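Local structure of endoribonuclease ToxN (Pectobacterium atrosepticum, 2XDB) at residues M1-I6 / A34-V39; K20-E25 / F88-I93. The protein cleaves RNA within AAA(U/G) sequences as the toxic endoribonuclease of a type III toxin-antitoxin system and is bound by repeats of the ToxI RNA. One frame throughout, in Å; residues are numbered along the deposited sequence.

Interaction 1 (M1-I6 / A34-V39); sequences MKFYTI and AFIGIV. With SO4 (sulfate ion), chain D.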
# COMPACT_ATOMS: atom_id res chain seq x y z
N MET A 1 9.71 3.79 6.27
CA MET A 1 8.87 3.54 5.10
C MET A 1 9.03 4.58 3.99
O MET A 1 9.28 5.75 4.25
CB MET A 1 7.41 3.38 5.54
CG MET A 1 7.20 2.09 6.35
SD MET A 1 5.49 1.92 6.82
CE MET A 1 5.58 0.59 8.00
N LYS A 2 8.90 4.15 2.74
CA LYS A 2 9.12 5.06 1.61
C LYS A 2 8.15 4.81 0.47
O LYS A 2 7.45 3.80 0.46
CB LYS A 2 10.56 4.94 1.11
CG LYS A 2 11.59 5.34 2.14
CD LYS A 2 12.97 5.44 1.53
CE LYS A 2 14.01 5.84 2.56
NZ LYS A 2 13.45 6.80 3.55
N PHE A 3 8.09 5.74 -0.48
CA PHE A 3 7.16 5.61 -1.60
C PHE A 3 7.76 4.78 -2.73
O PHE A 3 8.90 5.02 -3.13
CB PHE A 3 6.73 6.98 -2.12
CG PHE A 3 6.02 7.80 -1.11
CD1 PHE A 3 4.71 7.52 -0.78
CD2 PHE A 3 6.65 8.84 -0.47
CE1 PHE A 3 4.05 8.27 0.16
CE2 PHE A 3 5.99 9.60 0.48
CZ PHE A 3 4.69 9.31 0.79
N TYR A 4 6.97 3.83 -3.24
CA TYR A 4 7.38 2.98 -4.36
C TYR A 4 6.40 3.01 -5.52
O TYR A 4 5.23 3.34 -5.34
CB TYR A 4 7.47 1.52 -3.93
CG TYR A 4 8.58 1.22 -2.98
CD1 TYR A 4 9.74 0.60 -3.43
CD2 TYR A 4 8.48 1.52 -1.63
CE1 TYR A 4 10.77 0.31 -2.57
CE2 TYR A 4 9.50 1.23 -0.75
CZ TYR A 4 10.64 0.63 -1.23
OH TYR A 4 11.66 0.34 -0.36
N THR A 5 6.88 2.66 -6.70
CA THR A 5 6.00 2.24 -7.78
C THR A 5 6.33 0.78 -8.05
O THR A 5 7.40 0.30 -7.66
CB THR A 5 6.19 3.04 -9.08
OG1 THR A 5 7.53 2.86 -9.58
CG2 THR A 5 5.94 4.50 -8.83
N ILE A 6 5.40 0.09 -8.70
CA ILE A 6 5.59 -1.32 -9.00
C ILE A 6 5.35 -1.50 -10.50
O ILE A 6 4.51 -0.80 -11.07
CB ILE A 6 4.65 -2.19 -8.16
CG1 ILE A 6 4.99 -2.03 -6.68
CG2 ILE A 6 4.74 -3.66 -8.55
CD1 ILE A 6 3.97 -2.64 -5.73
N ALA A 34 1.05 4.90 -6.30
CA ALA A 34 2.13 4.83 -5.32
C ALA A 34 1.83 3.86 -4.18
O ALA A 34 0.69 3.78 -3.71
CB ALA A 34 2.42 6.20 -4.75
N PHE A 35 2.86 3.13 -3.74
CA PHE A 35 2.76 2.22 -2.60
C PHE A 35 3.64 2.69 -1.44
O PHE A 35 4.54 3.52 -1.64
CB PHE A 35 3.16 0.82 -3.01
CG PHE A 35 2.28 0.22 -4.07
CD1 PHE A 35 1.43 -0.82 -3.77
CD2 PHE A 35 2.32 0.70 -5.37
CE1 PHE A 35 0.62 -1.38 -4.76
CE2 PHE A 35 1.52 0.15 -6.36
CZ PHE A 35 0.67 -0.89 -6.05
N ILE A 36 3.40 2.17 -0.23
CA ILE A 36 4.19 2.51 0.97
C ILE A 36 5.18 1.43 1.43
O ILE A 36 4.86 0.24 1.45
CB ILE A 36 3.31 2.92 2.16
CG1 ILE A 36 2.33 3.96 1.71
CG2 ILE A 36 4.15 3.64 3.20
CD1 ILE A 36 3.04 5.24 1.40
N GLY A 37 6.33 1.90 1.91
CA GLY A 37 7.60 1.21 1.87
C GLY A 37 7.98 0.17 2.88
O GLY A 37 8.87 0.34 3.69
N ILE A 38 7.34 -0.97 2.76
CA ILE A 38 7.62 -2.14 3.58
C ILE A 38 6.95 -2.06 4.91
O ILE A 38 7.50 -1.69 5.94
CB ILE A 38 9.04 -2.54 3.69
CG1 ILE A 38 9.61 -2.71 2.29
CG2 ILE A 38 9.05 -3.93 4.28
CD1 ILE A 38 10.58 -3.85 2.22
N VAL A 39 5.72 -2.49 4.80
CA VAL A 39 4.70 -2.28 5.75
C VAL A 39 4.74 -3.52 6.63
O VAL A 39 4.41 -3.47 7.82
CB VAL A 39 3.44 -2.12 4.91
CG1 VAL A 39 2.62 -3.42 4.84
CG2 VAL A 39 2.65 -0.91 5.34
S SO4 D . 13.16 3.07 5.24
O1 SO4 D . 12.60 4.43 5.25
O2 SO4 D . 13.18 2.56 6.61
O3 SO4 D . 12.34 2.20 4.40
O4 SO4 D . 14.52 3.11 4.71
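Ile-6 sets its CD1 methyl squarely over the ring of Phe-35, 3.5 Å from the ring centroid and 2° off the ring normal, a CH-pi contact in which the two side chains cross at about a right angle. The methyl gets there because CG1 stands anti to the carbonyl carbon (chi1 -63°) and the chain then runs extended. The carbonyl O of Tyr-4 lies at the edge of the same ring, in its plane. Phe-3 and Ile-36 run side by side, pointing the same way, and the CD1 methyl of Ile-36 meets CE1 of Phe-3 obliquely. Ile-121 of helix 109-123 touches Ile-36, while Leu-114 and Leu-118 of that helix pack on Phe-3. Tyr-4 turns a ring edge, at CE2, to CA of Gly-37, the central residue of an inverse gamma turn. Met-1 carries its extended side chain past this corner to put CE near CA of Val-39. Its N and Lys-2 NZ both donate to O1 of a sulfate, probably from the crystallisation liquor. Two nearly straight backbone bonds, Tyr-4 N to Phe-35 O and Phe-35 N to Tyr-4 O (2.9 Å), define Tyr-4 and Phe-35 as a hydrogen-bonded antiparallel pair; Phe-3 and Ile-36 form the adjacent non-hydrogen-bonded one. Strands 3-6 and 35-42 are thus antiparallel neighbours inside the sheet, flanked by strands 97-99 (Thr-5 with Ser-98) and 45-52 (Ile-36 with Ala-49).

Interaction 2 (K20-E25 / F88-I93); sequences KVPNSE and FMIPII. With nucleotides of chain B.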
# COMPACT_ATOMS: atom_id res chain seq x y z
N LYS A 20 -8.10 -8.95 -6.70
CA LYS A 20 -8.12 -7.87 -5.72
C LYS A 20 -6.80 -7.12 -5.66
O LYS A 20 -6.75 -6.02 -5.11
CB LYS A 20 -8.49 -8.39 -4.33
CG LYS A 20 -9.98 -8.60 -4.16
CD LYS A 20 -10.28 -9.44 -2.94
CE LYS A 20 -11.67 -10.02 -3.02
NZ LYS A 20 -11.89 -11.06 -1.96
N VAL A 21 -5.75 -7.70 -6.21
CA VAL A 21 -4.47 -7.00 -6.33
C VAL A 21 -4.77 -5.64 -6.96
O VAL A 21 -5.54 -5.56 -7.90
CB VAL A 21 -3.51 -7.76 -7.26
CG1 VAL A 21 -2.42 -6.84 -7.77
CG2 VAL A 21 -2.95 -8.99 -6.56
N PRO A 22 -4.15 -4.58 -6.44
CA PRO A 22 -4.51 -3.23 -6.90
C PRO A 22 -4.16 -2.92 -8.35
O PRO A 22 -3.10 -3.32 -8.82
CB PRO A 22 -3.70 -2.32 -5.97
CG PRO A 22 -2.69 -3.19 -5.33
CD PRO A 22 -3.25 -4.56 -5.28
N ASN A 23 -5.06 -2.20 -9.04
CA ASN A 23 -4.78 -1.64 -10.36
C ASN A 23 -3.55 -0.75 -10.34
O ASN A 23 -3.42 0.10 -9.47
CB ASN A 23 -5.96 -0.81 -10.87
CG ASN A 23 -7.18 -1.64 -11.11
OD1 ASN A 23 -7.10 -2.87 -11.10
ND2 ASN A 23 -8.31 -0.99 -11.33
N SER A 24 -2.66 -0.92 -11.31
CA SER A 24 -1.41 -0.18 -11.31
C SER A 24 -1.47 0.96 -12.31
O SER A 24 -0.89 2.03 -12.08
CB SER A 24 -0.24 -1.12 -11.63
OG SER A 24 1.00 -0.44 -11.51
N GLU A 25 -2.16 0.75 -13.42
CA GLU A 25 -2.18 1.78 -14.45
C GLU A 25 -3.55 2.16 -14.96
O GLU A 25 -4.45 1.34 -15.07
CB GLU A 25 -1.23 1.41 -15.59
CG GLU A 25 0.14 2.03 -15.41
CD GLU A 25 1.25 1.24 -16.07
OE1 GLU A 25 0.93 0.31 -16.84
OE2 GLU A 25 2.43 1.56 -15.82
N PHE A 88 -5.21 -4.62 0.59
CA PHE A 88 -4.71 -4.99 -0.72
C PHE A 88 -3.21 -4.86 -0.85
O PHE A 88 -2.71 -4.64 -1.94
CB PHE A 88 -5.37 -4.16 -1.81
CG PHE A 88 -6.85 -4.21 -1.77
CD1 PHE A 88 -7.60 -3.05 -1.75
CD2 PHE A 88 -7.50 -5.43 -1.73
CE1 PHE A 88 -8.98 -3.11 -1.70
CE2 PHE A 88 -8.88 -5.49 -1.68
CZ PHE A 88 -9.62 -4.33 -1.66
N MET A 89 -2.49 -4.99 0.26
CA MET A 89 -1.04 -5.05 0.20
C MET A 89 -0.61 -6.34 -0.50
O MET A 89 -1.37 -7.31 -0.54
CB MET A 89 -0.45 -5.01 1.61
CG MET A 89 -0.82 -6.21 2.45
SD MET A 89 -0.14 -6.07 4.10
CE MET A 89 -0.68 -7.62 4.80
N ILE A 90 0.61 -6.35 -1.04
CA ILE A 90 1.07 -7.48 -1.83
C ILE A 90 2.54 -7.81 -1.60
O ILE A 90 3.34 -6.92 -1.32
CB ILE A 90 0.85 -7.22 -3.32
CG1 ILE A 90 1.61 -5.97 -3.78
CG2 ILE A 90 -0.63 -7.05 -3.63
CD1 ILE A 90 1.40 -5.69 -5.26
N PRO A 91 2.90 -9.09 -1.69
CA PRO A 91 4.32 -9.39 -1.52
C PRO A 91 5.03 -8.92 -2.78
O PRO A 91 4.42 -8.97 -3.84
CB PRO A 91 4.34 -10.91 -1.43
CG PRO A 91 3.14 -11.34 -2.23
CD PRO A 91 2.11 -10.28 -2.04
N ILE A 92 6.26 -8.44 -2.68
CA ILE A 92 6.95 -7.92 -3.85
C ILE A 92 8.31 -8.57 -4.08
O ILE A 92 8.90 -9.14 -3.18
CB ILE A 92 7.15 -6.40 -3.79
CG1 ILE A 92 7.99 -6.01 -2.57
CG2 ILE A 92 5.82 -5.70 -3.75
CD1 ILE A 92 9.47 -5.89 -2.86
N ILE A 93 8.76 -8.49 -5.32
CA ILE A 93 10.11 -8.86 -5.72
C ILE A 93 10.88 -7.56 -5.90
O ILE A 93 10.40 -6.63 -6.55
CB ILE A 93 10.04 -9.57 -7.08
CG1 ILE A 93 9.29 -10.88 -6.95
CG2 ILE A 93 11.41 -9.83 -7.63
CD1 ILE A 93 9.04 -11.54 -8.29
P U B 2 -12.27 1.91 -3.95
OP1 U B 2 -13.44 2.55 -3.33
OP2 U B 2 -10.92 2.17 -3.40
O5' U B 2 -12.54 0.35 -4.00
C5' U B 2 -13.77 -0.18 -4.47
C4' U B 2 -13.71 -1.69 -4.48
O4' U B 2 -12.76 -2.15 -5.47
C3' U B 2 -13.24 -2.32 -3.18
O3' U B 2 -14.28 -2.41 -2.23
C2' U B 2 -12.73 -3.66 -3.64
O2' U B 2 -13.83 -4.52 -3.87
C1' U B 2 -12.11 -3.32 -4.99
N1 U B 2 -10.65 -3.04 -4.96
C2 U B 2 -9.79 -4.11 -5.02
O2 U B 2 -10.17 -5.25 -5.06
N3 U B 2 -8.45 -3.79 -5.00
C4 U B 2 -7.91 -2.52 -4.95
O4 U B 2 -6.68 -2.38 -4.95
C5 U B 2 -8.87 -1.47 -4.90
C6 U B 2 -10.17 -1.76 -4.91
O5' A B 1 -8.60 2.69 -6.02
C5' A B 1 -9.48 3.46 -6.83
C4' A B 1 -10.62 2.62 -7.35
O4' A B 1 -10.17 1.79 -8.45
C3' A B 1 -11.23 1.64 -6.35
O3' A B 1 -12.16 2.27 -5.50
C2' A B 1 -11.84 0.58 -7.25
O2' A B 1 -13.09 1.01 -7.76
C1' A B 1 -10.87 0.56 -8.43
N9 A B 1 -9.90 -0.56 -8.37
C8 A B 1 -8.53 -0.51 -8.30
N7 A B 1 -7.97 -1.70 -8.28
C5 A B 1 -9.03 -2.59 -8.34
C6 A B 1 -9.12 -4.00 -8.36
N6 A B 1 -8.08 -4.83 -8.31
N1 A B 1 -10.34 -4.56 -8.42
C2 A B 1 -11.41 -3.75 -8.47
N3 A B 1 -11.46 -2.42 -8.46
C4 A B 1 -10.23 -1.90 -8.40
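Apolar packing joins Pro-22 to Phe-88 and Ile-90. The proline CD lies 4.1 Å from CB of Phe-88 and 4.0 Å from CG2 of Ile-90, and that same isoleucine methyl also meets CG2 of Val-21. Ile-90 directs CG2 at the loop because this branch stands anti to the carbonyl carbon while CG1 lies between the backbone N and the carbonyl carbon (chi1 60°). Lys-20 adds its CB beside CE2 of the Phe-88 ring at 3.9 Å.

The RNA covers the aromatic ring: the uracil of U2 of chain B lies over one face of Phe-88, with N3 3.3 Å above the plane, over the ring centre.

Hydrogen bonds hold the bases at the loop backbone. N3 of U2 donates to Lys-20 O at 2.8 Å and 176°, fixing the uracil at one edge. For A1 of chain B, Asn-23 N donates to N7 at 3.0 Å, whereas the bond from N6 to Val-21 O is weak; Lys-15 NZ also bonds that carbonyl oxygen.

Behind this RNA-binding surface, Ile-11 of helix 8-17 and Leu-153 of helix 150-156 pack on both Val-21 and Ile-90, and backbone bonds with Leu-48 tie Ile-90 to strand 45-52.

The two contacts meet directly: the ring of Phe-35 packs on Pro-22, and Ile-6 and Ile-90 touch through their CD1 methyls at 4.0 Å. Both reach the same sheet, where strand 45-52 separates strands 35-42 and 80-91. Interaction 1 joins adjacent strands by paired backbone bonds and is only partly buried, since Lys-2 is exposed and, with the N of Met-1, meets a sulfate. Interaction 2 sets a loop without regular structure against strand 80-91; its touching residues are mostly buried, and the backbone polar groups of the loop bond the bases of chain B. Backbone groups thus bond a neighbouring strand in interaction 1 and RNA bases in interaction 2, whose two segments meet by packing.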